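Local coordinates for protein Thf1 (Thermosynechococcus elongatus, PDB 5MJR) that associates with the FtsH protease complex involved in photosystem II repair and may take part in photosynthetic membrane biogenesis, at residues A[157-160]-A[161-165]; A[116-119]-A[120-123]; A[53-56]-A[57-61]; A[146-150]-A[151-155]; A[104-107]-A[108-111]. One frame throughout, in Å; residues are numbered along the deposited sequence. Where two conformers were deposited one is given.

Contact 1: residues A[157-160]-A[161-165]; sequences YAFL and QELAG
Gln-161 lies against the ring of Tyr-157 one helical turn earlier, and its methylene CG sits over one ring face in a CH-pi contact, 4.2 Å from the centroid and displaced toward the rim. The amide continues across that rim, with Gln-161 CD 3.4 Å from Tyr-157 CE2 and the two planes inclined at 34°. The apolar contacts belong to Leu-163, whose branches divide: CD2 approaches Phe-159 CE1 at 3.9 Å, and CD1 reaches Leu-160 CD2 at 3.9 Å. Trp-115 meets the Phe-159 ring, while Tyr-118 touches Leu-163. All this surrounds the C-terminal end of helix 150-162, where the bonding pattern changes. Gln-161 N still bonds back four residues to Tyr-157 O (2.9 Å), but Glu-162 N turns to Phe-159 O (2.9 Å) and Leu-163 N to Leu-160 O (3.1 Å), a three-residue spacing in which each donor stands well above the carbonyl plane. On the polar side, Glu-162 bends at chi2 (-72°), which lets one water donate to both its OE2 and Ala-158 O, the latter at 2.7 Å. The other carboxylate oxygen, OE1, is hydrogen-bonded to Gln-119 NE2.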
# COMPACT_ATOMS: atom_id res chain seq x y z
N TYR A 157 -5.56 3.70 -4.79
CA TYR A 157 -6.78 4.18 -4.16
C TYR A 157 -6.51 5.26 -3.14
O TYR A 157 -7.21 6.30 -3.10
CB TYR A 157 -7.51 2.99 -3.55
CG TYR A 157 -8.82 3.44 -2.97
CD1 TYR A 157 -9.95 3.64 -3.71
CD2 TYR A 157 -8.94 3.56 -1.59
CE1 TYR A 157 -11.16 3.93 -3.09
CE2 TYR A 157 -10.13 3.90 -0.96
CZ TYR A 157 -11.23 4.12 -1.73
OH TYR A 157 -12.42 4.42 -1.09
N ALA A 158 -5.47 5.06 -2.33
CA ALA A 158 -5.14 6.10 -1.34
C ALA A 158 -4.72 7.40 -1.95
O ALA A 158 -5.08 8.47 -1.48
CB ALA A 158 -4.04 5.59 -0.38
N PHE A 159 -3.97 7.31 -3.06
CA PHE A 159 -3.68 8.53 -3.81
C PHE A 159 -4.92 9.19 -4.35
O PHE A 159 -5.06 10.43 -4.19
CB PHE A 159 -2.72 8.14 -4.94
CG PHE A 159 -2.67 9.15 -6.08
CD1 PHE A 159 -2.33 10.49 -5.86
CD2 PHE A 159 -3.02 8.81 -7.35
CE1 PHE A 159 -2.29 11.40 -6.90
CE2 PHE A 159 -3.03 9.73 -8.39
CZ PHE A 159 -2.68 11.01 -8.14
N LEU A 160 -5.80 8.42 -4.92
CA LEU A 160 -6.99 9.01 -5.52
C LEU A 160 -7.82 9.69 -4.46
O LEU A 160 -8.50 10.70 -4.77
CB LEU A 160 -7.77 7.93 -6.28
CG LEU A 160 -7.13 7.36 -7.51
CD1 LEU A 160 -7.90 6.19 -8.01
CD2 LEU A 160 -6.83 8.40 -8.57
N GLN A 161 -7.82 9.14 -3.25
CA GLN A 161 -8.51 9.79 -2.17
C GLN A 161 -8.01 11.22 -1.80
O GLN A 161 -8.81 11.95 -1.22
CB GLN A 161 -8.49 8.94 -0.96
CG GLN A 161 -9.33 7.69 -0.99
CD GLN A 161 -9.31 6.92 0.35
OE1 GLN A 161 -8.30 6.34 0.75
NE2 GLN A 161 -10.41 6.91 1.02
N GLU A 162 -6.75 11.55 -2.14
CA GLU A 162 -6.22 12.87 -1.90
C GLU A 162 -6.80 13.85 -2.84
O GLU A 162 -6.78 15.02 -2.53
CB GLU A 162 -4.69 12.97 -2.15
CG GLU A 162 -3.89 12.18 -1.18
CD GLU A 162 -3.82 12.72 0.22
OE1 GLU A 162 -4.02 13.94 0.48
OE2 GLU A 162 -3.52 11.86 1.04
N LEU A 163 -7.19 13.41 -4.02
CA LEU A 163 -7.64 14.32 -5.06
C LEU A 163 -9.03 14.89 -4.71
O LEU A 163 -9.65 14.62 -3.67
CB LEU A 163 -7.68 13.58 -6.44
CG LEU A 163 -6.37 12.97 -6.88
CD1 LEU A 163 -6.55 12.30 -8.18
CD2 LEU A 163 -5.25 13.97 -6.95
N ALA A 164 -9.47 15.74 -5.55
CA ALA A 164 -10.87 16.18 -5.49
C ALA A 164 -11.83 14.97 -4.94
O ALA A 164 -11.74 13.78 -5.45
CB ALA A 164 -11.21 16.42 -6.79
N GLY A 165 -12.72 15.18 -3.98
CA GLY A 165 -13.58 14.09 -3.57
C GLY A 165 -14.37 13.36 -4.66
O GLY A 165 -14.69 12.21 -4.54
O HOH W 1 -5.22 9.21 1.10
O HOH W 2 -11.07 11.69 -4.22

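Contact 2: residues A[116-119]-A[120-123]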
# COMPACT_ATOMS: atom_id res chain seq x y z
N GLN A 116 0.72 13.49 -0.42
CA GLN A 116 -0.17 14.55 0.04
C GLN A 116 -0.01 15.84 -0.73
O GLN A 116 -0.89 16.70 -0.71
CB GLN A 116 -0.01 14.77 1.51
CG GLN A 116 -0.51 13.58 2.34
CD GLN A 116 -0.15 13.60 3.75
OE1 GLN A 116 0.09 14.63 4.32
NE2 GLN A 116 -0.07 12.37 4.38
N GLN A 117 1.11 15.98 -1.48
CA GLN A 117 1.27 17.18 -2.28
C GLN A 117 0.22 17.26 -3.38
O GLN A 117 0.02 18.35 -3.88
CB GLN A 117 2.61 17.24 -2.91
CG GLN A 117 2.87 16.15 -3.91
CD GLN A 117 4.24 16.11 -4.44
OE1 GLN A 117 5.13 15.28 -3.98
NE2 GLN A 117 4.48 17.01 -5.32
N TYR A 118 -0.48 16.19 -3.69
CA TYR A 118 -1.56 16.17 -4.71
C TYR A 118 -2.92 16.53 -4.19
O TYR A 118 -3.88 16.52 -4.95
CB TYR A 118 -1.53 14.88 -5.53
CG TYR A 118 -0.17 14.59 -6.11
CD1 TYR A 118 0.39 15.32 -7.14
CD2 TYR A 118 0.63 13.53 -5.63
CE1 TYR A 118 1.60 15.09 -7.63
CE2 TYR A 118 1.84 13.29 -6.14
CZ TYR A 118 2.38 14.07 -7.15
OH TYR A 118 3.66 13.81 -7.59
N GLN A 119 -2.99 16.83 -2.87
CA GLN A 119 -4.26 17.09 -2.27
C GLN A 119 -5.13 18.13 -2.99
O GLN A 119 -4.61 19.21 -3.35
CB GLN A 119 -4.01 17.57 -0.83
CG GLN A 119 -5.03 17.11 0.19
CD GLN A 119 -4.45 17.16 1.62
OE1 GLN A 119 -4.27 18.27 2.09
NE2 GLN A 119 -4.01 15.98 2.25
N GLY A 120 -6.40 17.73 -3.29
CA GLY A 120 -7.45 18.63 -3.87
C GLY A 120 -7.63 18.67 -5.37
O GLY A 120 -8.76 18.98 -5.86
N ARG A 121 -6.60 18.20 -6.06
CA ARG A 121 -6.55 18.31 -7.52
C ARG A 121 -7.57 17.50 -8.19
O ARG A 121 -7.94 16.37 -7.72
CB ARG A 121 -5.17 17.97 -8.06
CG ARG A 121 -4.06 18.81 -7.53
CD ARG A 121 -2.73 18.44 -8.19
NE ARG A 121 -1.64 18.89 -7.32
CZ ARG A 121 -0.35 18.86 -7.60
NH1 ARG A 121 0.13 18.53 -8.79
NH2 ARG A 121 0.49 19.14 -6.59
N PRO A 122 -8.10 18.09 -9.33
CA PRO A 122 -8.98 17.31 -10.09
C PRO A 122 -8.20 16.31 -10.88
O PRO A 122 -7.04 16.52 -11.15
CB PRO A 122 -9.69 18.38 -11.02
CG PRO A 122 -8.54 19.34 -11.26
CD PRO A 122 -7.98 19.45 -9.86
N LEU A 123 -8.89 15.19 -11.20
CA LEU A 123 -8.22 14.20 -11.97
C LEU A 123 -7.56 14.79 -13.34
O LEU A 123 -6.47 14.33 -13.75
CB LEU A 123 -9.17 13.08 -12.38
CG LEU A 123 -8.64 11.83 -12.95
CD1 LEU A 123 -7.63 11.16 -12.08
CD2 LEU A 123 -9.79 10.96 -13.39
O HOH W 3 -2.24 19.77 -4.70
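A type II beta turn runs from Tyr-118 to Arg-121, starting on the last residue of a 3-10 segment in the loop between helices 105-113 and 123-131. Gly-120 occupies its third position with phi at 94°, where a CB would clash with Gln-119 O. The turn's own bond, Arg-121 N to Tyr-118 O, is weak at 3.4 Å. The Arg-121 side chain adds to it, staying extended from CG to NE and reaching back along the 3-10 segment. Its NH2 donates to Gln-117 O at 2.9 Å, with the oxygen tilted 31° out of the guanidinium plane. NE donates at 2.8 Å to a water lying in that plane, and the water in turn donates to Gln-117 O and Gln-119 O. Tyr-118 CD1 stands over the guanidinium centre, 3.6 Å from Arg-121 CZ, with ring and guanidinium planes 66° apart; the tyrosine OH is hydrogen-bonded with Ser-136 OG. A methionine in place of Arg-121 would probably leave Gln-117 O without its charged donor and the bridging water without its NE donor. The arginine thus spends much of its hydrogen-bonding capacity on main-chain carbonyls, directly or through water, alongside a long, weak ion pair with Glu-129.

Contact 3: residues A[53-56]-A[57-61]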
# COMPACT_ATOMS: atom_id res chain seq x y z
N GLU A 53 3.50 -11.62 2.41
CA GLU A 53 3.24 -10.95 1.12
C GLU A 53 4.41 -10.07 0.72
O GLU A 53 4.86 -10.15 -0.45
CB GLU A 53 1.92 -10.13 1.27
CG GLU A 53 1.51 -9.45 0.00
CD GLU A 53 0.23 -8.68 0.14
OE1 GLU A 53 -0.16 -8.33 1.30
OE2 GLU A 53 -0.41 -8.38 -0.91
N ILE A 54 4.95 -9.27 1.61
CA ILE A 54 6.04 -8.38 1.29
C ILE A 54 7.28 -9.19 0.99
O ILE A 54 8.04 -8.90 0.11
CB ILE A 54 6.26 -7.34 2.41
CG1 ILE A 54 5.04 -6.43 2.56
CG2 ILE A 54 7.54 -6.60 2.19
CD1 ILE A 54 5.05 -5.54 3.73
N HIS A 55 7.53 -10.26 1.83
CA HIS A 55 8.75 -11.05 1.64
C HIS A 55 8.73 -11.63 0.20
O HIS A 55 9.73 -11.64 -0.50
CB HIS A 55 8.76 -12.15 2.70
CG HIS A 55 9.95 -13.00 2.60
ND1 HIS A 55 11.02 -12.89 3.47
CD2 HIS A 55 10.23 -14.01 1.74
CE1 HIS A 55 11.92 -13.80 3.11
NE2 HIS A 55 11.50 -14.47 2.04
N LEU A 56 7.60 -12.21 -0.20
CA LEU A 56 7.50 -12.87 -1.50
C LEU A 56 7.67 -11.88 -2.67
O LEU A 56 8.19 -12.23 -3.72
CB LEU A 56 6.28 -13.67 -1.61
CG LEU A 56 6.19 -14.87 -0.63
CD1 LEU A 56 4.84 -15.49 -0.87
CD2 LEU A 56 7.38 -15.83 -0.89
N LEU A 57 7.25 -10.64 -2.45
CA LEU A 57 7.57 -9.59 -3.45
C LEU A 57 9.10 -9.32 -3.51
O LEU A 57 9.66 -9.26 -4.62
CB LEU A 57 6.83 -8.34 -3.12
CG LEU A 57 5.33 -8.40 -3.40
CD1 LEU A 57 4.62 -7.19 -2.83
CD2 LEU A 57 5.07 -8.48 -4.91
N ARG A 58 9.73 -9.18 -2.35
CA ARG A 58 11.16 -8.82 -2.36
C ARG A 58 11.98 -9.91 -3.07
O ARG A 58 13.00 -9.57 -3.71
CB ARG A 58 11.64 -8.64 -0.93
CG ARG A 58 11.12 -7.34 -0.32
CD ARG A 58 11.69 -7.03 1.09
NE ARG A 58 11.49 -8.11 2.04
CZ ARG A 58 12.43 -8.90 2.61
NH1 ARG A 58 13.79 -8.66 2.37
NH2 ARG A 58 11.93 -9.90 3.52
N VAL A 59 11.60 -11.18 -2.95
CA VAL A 59 12.37 -12.23 -3.56
C VAL A 59 12.11 -12.32 -5.07
O VAL A 59 12.79 -13.02 -5.76
CB VAL A 59 12.32 -13.58 -2.83
CG1 VAL A 59 12.69 -13.46 -1.41
CG2 VAL A 59 11.02 -14.14 -2.95
N ASN A 60 11.11 -11.62 -5.57
CA ASN A 60 10.75 -11.66 -6.99
C ASN A 60 11.67 -10.72 -7.74
O ASN A 60 11.74 -9.53 -7.48
CB ASN A 60 9.30 -11.22 -7.16
CG ASN A 60 8.75 -11.42 -8.56
OD1 ASN A 60 9.36 -11.03 -9.52
ND2 ASN A 60 7.64 -12.13 -8.68
N VAL A 61 12.40 -11.29 -8.70
CA VAL A 61 13.37 -10.56 -9.48
C VAL A 61 12.81 -9.38 -10.31
O VAL A 61 13.55 -8.44 -10.71
CB VAL A 61 14.12 -11.48 -10.43
CG1 VAL A 61 13.21 -12.05 -11.52
CG2 VAL A 61 15.44 -10.98 -11.03
O HOH W 4 6.06 -12.48 -6.08
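His-55 meets Val-59 and Arg-58 at the C-terminal end of helix 41-58, where the chain leaves the helix. CG1 of Val-59 lies 3.8 Å from His-55 NE2, approaching the imidazole obliquely. In the conformer described, one of two for Arg-58, the guanidinium stands almost perpendicular to the ring (planes 89° apart), and its NH2 comes close to ND1 without a hydrogen bond between them. Each group has a better partner: ND1 pairs with Thr-27 OG1 of helix 24-34, and in this conformer Arg-58 makes salt bridges to Glu-101 and Glu-102. With CG opposite the main-chain nitrogen (chi1 -180°), His-55 holds its ring beside the following turn, within reach of both neighbours. A leucine in its place would probably leave the Thr-27 hydroxyl without its partner and weaken the tie to helix 24-34. Behind the side chains, Leu-57 N, Arg-58 N and Val-59 N bond back to Glu-53 O (3.2 Å), Ile-54 O (3.0 Å) and His-55 O (3.1 Å). After these the spacing shortens, Asn-60 N bonding to Leu-57 O at 2.9 Å. The Leu-56 carbonyl is served by a water that donates to Leu-56 O at 3.2 Å and accepts from Asn-60 ND2 at 3.1 Å.

Contact 4: residues A[146-150]-A[151-155]; sequences GKYSR and LHAVG
A histidine supplies the returning half of a capping box here: Ser-149 N donates to His-152 ND1 at 2.9 Å, with an N-H...N angle of 159° and the donor only 13° out of the ring plane. Since ND1 is the acceptor, any ring proton is probably on NE2. Ser-149 is the N-cap, and its OG caps the N2 amide, accepting from Leu-151 N at 2.9 Å. His-152 N closes the turn on Ser-149 O (2.8 Å), so that two bonds join Ser-149 and His-152, N to ND1 and O to N. The same ring places CE1 3.4 Å from Lys-147 O, an oxygen that accepts a hydrogen bond from His-144 NE2, and the rings of His-152 and His-144 meet at an inclination.

The Tyr-148 and His-152 side chains run past each other in opposite directions, CE1 of Tyr-148 4.1 Å from His-152 CB. At the end of the tyrosine, OH lies 3.4 Å from Ala-153 CB and hydrogen-bonds to Asp-192. Arg-150 puts CG between its own N and carbonyl carbon (chi1 68°) and then bends at chi2, which brings the guanidinium back over its neighbour: Leu-151 CD2 lies over one face, 3.8 Å from Arg-150 NH2. Val-154 runs beside it, with CG2 4.1 Å from Arg-150 NH1.

These side chains tie the helix start to three others. Arg-150 forms a salt bridge with Glu-53 of helix 41-58, Tyr-148 rests on Lys-188 and Val-189 of helix 186-198, and Leu-151 and His-152 pack on Phe-69 of helix 67-80.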
# COMPACT_ATOMS: atom_id res chain seq x y z
N GLY A 146 7.25 -3.98 -14.26
CA GLY A 146 7.64 -4.95 -13.29
C GLY A 146 6.47 -5.38 -12.42
O GLY A 146 5.30 -5.09 -12.62
N LYS A 147 6.80 -6.19 -11.44
CA LYS A 147 5.82 -7.08 -10.74
C LYS A 147 4.76 -6.21 -10.05
O LYS A 147 5.06 -5.30 -9.29
CB LYS A 147 6.56 -7.89 -9.69
CG LYS A 147 5.68 -8.71 -8.78
CD LYS A 147 4.97 -9.80 -9.48
CE LYS A 147 4.15 -10.65 -8.51
NZ LYS A 147 3.42 -11.68 -9.28
N TYR A 148 3.52 -6.55 -10.36
CA TYR A 148 2.36 -5.95 -9.77
C TYR A 148 1.87 -6.72 -8.53
O TYR A 148 1.82 -7.96 -8.57
CB TYR A 148 1.23 -5.90 -10.80
CG TYR A 148 -0.14 -5.54 -10.24
CD1 TYR A 148 -0.52 -4.25 -10.02
CD2 TYR A 148 -1.04 -6.53 -9.85
CE1 TYR A 148 -1.71 -3.93 -9.44
CE2 TYR A 148 -2.26 -6.25 -9.26
CZ TYR A 148 -2.61 -4.95 -9.07
OH TYR A 148 -3.80 -4.63 -8.52
N SER A 149 1.51 -5.96 -7.51
CA SER A 149 0.89 -6.46 -6.26
C SER A 149 -0.44 -5.78 -6.08
O SER A 149 -0.60 -4.57 -6.38
CB SER A 149 1.85 -6.08 -5.10
OG SER A 149 1.26 -6.36 -3.81
N ARG A 150 -1.35 -6.46 -5.38
CA ARG A 150 -2.56 -5.76 -4.89
C ARG A 150 -2.24 -4.57 -4.06
O ARG A 150 -3.02 -3.64 -3.94
CB ARG A 150 -3.45 -6.78 -4.13
CG ARG A 150 -2.88 -7.26 -2.87
CD ARG A 150 -3.45 -6.49 -1.67
NE ARG A 150 -2.77 -6.85 -0.44
CZ ARG A 150 -3.18 -6.50 0.77
NH1 ARG A 150 -4.28 -5.73 0.94
NH2 ARG A 150 -2.40 -6.79 1.80
N LEU A 151 -1.05 -4.58 -3.39
CA LEU A 151 -0.63 -3.38 -2.66
C LEU A 151 -0.49 -2.14 -3.53
O LEU A 151 -0.71 -1.04 -3.02
CB LEU A 151 0.62 -3.67 -1.81
CG LEU A 151 0.49 -4.67 -0.67
CD1 LEU A 151 1.83 -5.19 -0.24
CD2 LEU A 151 -0.26 -4.01 0.43
N HIS A 152 -0.13 -2.33 -4.79
CA HIS A 152 -0.07 -1.15 -5.65
C HIS A 152 -1.48 -0.63 -5.98
O HIS A 152 -1.67 0.58 -6.08
CB HIS A 152 0.55 -1.58 -6.97
CG HIS A 152 1.99 -1.94 -6.86
ND1 HIS A 152 2.42 -3.20 -7.20
CD2 HIS A 152 3.06 -1.20 -6.48
CE1 HIS A 152 3.76 -3.18 -7.04
NE2 HIS A 152 4.18 -1.99 -6.57
N ALA A 153 -2.49 -1.51 -6.02
CA ALA A 153 -3.90 -1.10 -6.13
C ALA A 153 -4.37 -0.29 -4.93
O ALA A 153 -4.98 0.72 -5.03
CB ALA A 153 -4.85 -2.25 -6.39
N VAL A 154 -4.02 -0.79 -3.71
CA VAL A 154 -4.33 -0.10 -2.48
C VAL A 154 -3.69 1.28 -2.50
O VAL A 154 -4.30 2.28 -2.12
CB VAL A 154 -4.02 -0.96 -1.24
CG1 VAL A 154 -4.26 -0.15 0.03
CG2 VAL A 154 -4.84 -2.26 -1.26
N GLY A 155 -2.43 1.33 -2.85
CA GLY A 155 -1.73 2.58 -2.94
C GLY A 155 -2.44 3.58 -3.92
O GLY A 155 -2.55 4.77 -3.62

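Contact 5: residues A[104-107]-A[108-111]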
# COMPACT_ATOMS: atom_id res chain seq x y z
N ASN A 104 12.91 0.35 5.67
CA ASN A 104 13.07 1.45 6.62
C ASN A 104 11.72 2.08 6.86
O ASN A 104 11.16 2.64 5.92
CB ASN A 104 14.10 2.47 6.06
CG ASN A 104 14.33 3.61 6.98
OD1 ASN A 104 13.45 3.99 7.77
ND2 ASN A 104 15.48 4.25 6.86
N PRO A 105 11.16 1.91 8.06
CA PRO A 105 9.79 2.41 8.30
C PRO A 105 9.69 3.92 8.03
O PRO A 105 8.61 4.38 7.60
CB PRO A 105 9.53 2.04 9.79
CG PRO A 105 10.92 1.88 10.37
CD PRO A 105 11.81 1.34 9.26
N GLN A 106 10.73 4.68 8.33
CA GLN A 106 10.72 6.11 8.09
C GLN A 106 10.69 6.41 6.62
O GLN A 106 10.02 7.39 6.20
CB GLN A 106 11.86 6.84 8.76
CG GLN A 106 11.76 8.33 8.77
CD GLN A 106 10.52 8.88 9.41
OE1 GLN A 106 9.90 8.28 10.27
NE2 GLN A 106 10.19 10.13 9.04
N GLN A 107 11.39 5.65 5.80
CA GLN A 107 11.31 5.84 4.33
C GLN A 107 9.91 5.52 3.86
O GLN A 107 9.33 6.28 3.05
CB GLN A 107 12.32 4.96 3.59
CG GLN A 107 12.28 5.13 2.07
CD GLN A 107 13.26 4.33 1.30
OE1 GLN A 107 13.96 3.46 1.84
NE2 GLN A 107 13.32 4.54 -0.00
N LEU A 108 9.29 4.41 4.31
CA LEU A 108 7.95 4.14 3.85
C LEU A 108 6.99 5.27 4.29
O LEU A 108 6.06 5.63 3.50
CB LEU A 108 7.42 2.77 4.35
CG LEU A 108 7.77 1.59 3.45
CD1 LEU A 108 9.28 1.24 3.50
CD2 LEU A 108 6.84 0.44 3.73
N LYS A 109 7.10 5.73 5.52
CA LYS A 109 6.22 6.80 6.01
C LYS A 109 6.42 8.08 5.20
O LYS A 109 5.39 8.71 4.80
CB LYS A 109 6.44 7.07 7.48
CG LYS A 109 5.93 6.00 8.40
CD LYS A 109 6.32 6.49 9.82
CE LYS A 109 6.20 5.42 10.75
NZ LYS A 109 6.46 5.76 12.19
N GLU A 110 7.66 8.46 4.88
CA GLU A 110 7.85 9.67 4.14
C GLU A 110 7.34 9.50 2.71
O GLU A 110 6.76 10.43 2.12
CB GLU A 110 9.29 10.06 4.20
CG GLU A 110 9.76 10.61 5.55
CD GLU A 110 11.18 11.13 5.68
OE1 GLU A 110 11.80 11.50 4.66
OE2 GLU A 110 11.64 11.21 6.85
N ASP A 111 7.57 8.34 2.11
CA ASP A 111 7.10 8.09 0.74
C ASP A 111 5.62 8.12 0.75
O ASP A 111 4.98 8.68 -0.21
CB ASP A 111 7.62 6.80 0.16
CG ASP A 111 8.99 6.95 -0.48
OD1 ASP A 111 9.42 8.08 -0.81
OD2 ASP A 111 9.66 5.93 -0.67
O HOH W 5 7.99 8.72 12.08
O HOH W 6 11.95 6.27 -2.09
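Gln-106 grips Glu-110 one turn further along helix 105-113. From CB, which leads away from the later turn, the chain bends at chi2 (57°), which brings its end to that turn. CG then lies 3.5 Å from Glu-110 OE2, and CD follows at 3.6 Å from the same oxygen. At the tip the two amide atoms part. NE2 donates to Glu-110 OE2 at 2.8 Å in an almost straight bond (171°), using the anti lone pair of the carboxylate; the acceptor lies near the amide plane, although amide and carboxylate planes are 77° apart. OE1 turns to the other neighbour, 4.0 Å from Lys-109 CD, and accepts from a water at 2.7 Å that makes a weak link to Lys-109 NZ.

Gln-107 and Asp-111 show a looser version of the same spacing. They run side by side, and one water joins their ends, accepting from Gln-107 NE2 at 3.0 Å and donating to Asp-111 OD2 at 2.7 Å; that carboxylate oxygen also pairs with Tyr-65 OH. At the N-terminus Asn-104 is the N-cap, its OD1 accepting weakly from Gln-106 N and Gln-107 N. Its carbonyl O begins the regular four-residue ladder by taking Leu-108 N, and Leu-108 CD1 lies 3.4 Å from that same oxygen.

While the polar side chains occupy the surface, the apolar residues meet neighbouring helices. Pro-105 packs on Phe-94, His-95 and Cys-98 of helix 90-100, and Leu-108 settles on Ala-70 and Val-73 of helix 67-80.

Contacts 1 and 4 mark the two ends of helix 150-162: the start is buried near the chain's centre and closed by a capping box, the end is partly buried and changes to bonds spanning three residues. Contact 2, at the surface, touches contact 1, joining its loop to the end of helix 150-162 and the residues after it. Contact 3, partly buried like contact 1, lies on the opposite side of the chain's centre from contacts 1 and 2 and is tied to contact 4 by a salt bridge between the two helices. Contact 5 touches none of the others; like contact 2 it is a surface contact, but its side-chain link is an amide-carboxylate bond where contact 2 uses an arginine on main-chain carbonyls.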